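Local coordinates for protein CT263 (Chlamydia trachomatis, PDB 4QAS) that probably hydrolyses the N-glycosidic bond of a futalosine-pathway nucleoside, as an MTAN-like nucleosidase serving menaquinone synthesis, at residues Thr92-Val96 and Ser159-Val163. The protein carries 1 engineered substitution. Sequence-based numbering, arbitrary orientation. Where two conformers were deposited one is given.
Sequences TITSV and SMIKV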
loop_
_atom_site.group_PDB
_atom_site.type_symbol
_atom_site.label_atom_id
_atom_site.label_comp_id
_atom_site.label_asym_id
_atom_site.label_seq_id
_atom_site.Cartn_x
_atom_site.Cartn_y
_atom_site.Cartn_z
ATOM N N THR A 92 -0.748 -11.459 13.278
ATOM C CA THR A 92 -2.115 -11.226 13.708
ATOM C C THR A 92 -2.323 -11.857 15.072
ATOM O O THR A 92 -1.699 -12.858 15.402
ATOM C CB THR A 92 -3.134 -11.729 12.671
ATOM O OG1 THR A 92 -4.439 -11.258 13.062
ATOM C CG2 THR A 92 -3.114 -13.222 12.494
ATOM N N ILE A 93 -3.173 -11.254 15.872
ATOM C CA ILE A 93 -3.352 -11.643 17.276
ATOM C C ILE A 93 -4.560 -12.551 17.447
ATOM O O ILE A 93 -5.642 -12.303 16.885
ATOM C CB ILE A 93 -3.465 -10.379 18.134
ATOM C CG1 ILE A 93 -2.253 -9.481 17.911
ATOM C CG2 ILE A 93 -3.680 -10.733 19.587
ATOM C CD1 ILE A 93 -0.890 -10.166 18.150
ATOM N N THR A 94 -4.394 -13.611 18.242
ATOM C CA THR A 94 -5.493 -14.515 18.546
ATOM C C THR A 94 -6.206 -14.111 19.819
ATOM O O THR A 94 -7.434 -14.193 19.889
ATOM C CB THR A 94 -4.958 -15.942 18.664
ATOM O OG1 THR A 94 -3.908 -15.982 19.638
ATOM C CG2 THR A 94 -4.394 -16.392 17.320
ATOM N N SER A 95 -5.465 -13.722 20.845
ATOM C CA SER A 95 -6.057 -13.206 22.068
ATOM C C SER A 95 -5.127 -12.152 22.641
ATOM O O SER A 95 -3.916 -12.168 22.414
ATOM C CB SER A 95 -6.354 -14.309 23.086
ATOM O OG SER A 95 -5.158 -14.747 23.677
ATOM N N VAL A 96 -5.730 -11.221 23.366
ATOM C CA VAL A 96 -5.012 -10.151 24.021
ATOM C C VAL A 96 -5.365 -10.168 25.505
ATOM O O VAL A 96 -6.547 -10.297 25.875
ATOM C CB VAL A 96 -5.311 -8.794 23.362
ATOM C CG1 VAL A 96 -6.807 -8.483 23.353
ATOM C CG2 VAL A 96 -4.497 -7.705 24.011
ATOM N N SER A 159 -9.884 -6.913 14.887
ATOM C CA SER A 159 -8.690 -7.648 14.515
ATOM C C SER A 159 -7.484 -6.795 14.831
ATOM O O SER A 159 -7.586 -5.582 14.968
ATOM C CB SER A 159 -8.687 -7.992 13.025
ATOM O OG SER A 159 -9.746 -8.818 12.668
ATOM N N MET A 160 -6.340 -7.444 14.987
ATOM C CA MET A 160 -5.106 -6.776 15.349
ATOM C C MET A 160 -3.969 -7.242 14.478
ATOM O O MET A 160 -3.830 -8.427 14.216
ATOM C CB MET A 160 -4.715 -7.120 16.763
ATOM C CG MET A 160 -5.359 -6.278 17.768
ATOM S SD MET A 160 -4.860 -6.733 19.390
ATOM C CE MET A 160 -6.192 -6.018 20.341
ATOM N N ILE A 161 -3.183 -6.286 14.043
ATOM C CA ILE A 161 -1.916 -6.497 13.348
ATOM C C ILE A 161 -0.854 -5.881 14.244
ATOM O O ILE A 161 -0.940 -4.700 14.587
ATOM C CB ILE A 161 -1.888 -5.778 11.994
ATOM C CG1 ILE A 161 -2.999 -6.293 11.086
ATOM C CG2 ILE A 161 -0.541 -5.973 11.327
ATOM C CD1 ILE A 161 -3.254 -5.427 9.848
ATOM N N LYS A 162 0.140 -6.673 14.625
ATOM C CA LYS A 162 1.229 -6.174 15.447
ATOM C C LYS A 162 2.544 -6.560 14.793
ATOM O O LYS A 162 2.757 -7.722 14.471
ATOM C CB LYS A 162 1.155 -6.711 16.874
ATOM C CG LYS A 162 -0.121 -6.278 17.600
ATOM C CD LYS A 162 -0.092 -4.834 18.094
ATOM C CE LYS A 162 -1.510 -4.286 18.348
ATOM N NZ LYS A 162 -1.518 -3.030 19.114
ATOM N N VAL A 163 3.419 -5.570 14.632
ATOM C CA VAL A 163 4.757 -5.799 14.086
ATOM C C VAL A 163 5.754 -5.741 15.233
ATOM O O VAL A 163 5.706 -4.832 16.054
ATOM C CB VAL A 163 5.105 -4.806 12.964
ATOM C CG1 VAL A 163 5.123 -3.396 13.434
ATOM C CG2 VAL A 163 6.442 -5.175 12.327
HETATM O O HOH W 1 -6.327 -10.326 15.120
#
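Thr92 and Ile161 face each other as an antiparallel non-hydrogen-bonded pair, their CA atoms 4.7 Å apart, and beyond them the two strands splay. Ile93 N still reaches Met160 O in a weak hydrogen bond of 3.3 Å, bent to 149° at the hydrogen, while Thr92 CA offers a CH···O contact to the same oxygen. On the other half of the Ile93–Met160 pair a water stands in for a second direct bond: it accepts from Met160 N (2.9 Å) and lies 2.7 Å from Ile93 O, to which it can donate. Thr92 OG1, anti to its own nitrogen (chi1 -170°), hydrogen-bonds this water and also Ile114 N, a double task that suits a hydroxyl in a buried strand. The divergence precedes a corner at Thr94, where strand 90-99 bends away within the curled mixed sheet of what is probably the nucleoside phosphorylase fold, as in other MTAN enzymes. Beta-branched Ile93 packs between the diverging strands, its CG1 lying 3.6 Å from Met160 CB and its CG1 and CD1 resting against Lys162 CG. The long, unbranched Met160, extended beyond CG, runs past Ile93 and, in one of its two conformers, brings CE to 3.9 Å from Val96 CG1, beyond the corner. Lys162 gives its aliphatic root to Ile93, then bends at chi2 (-77°) and carries NZ away to a salt bridge with Asp141.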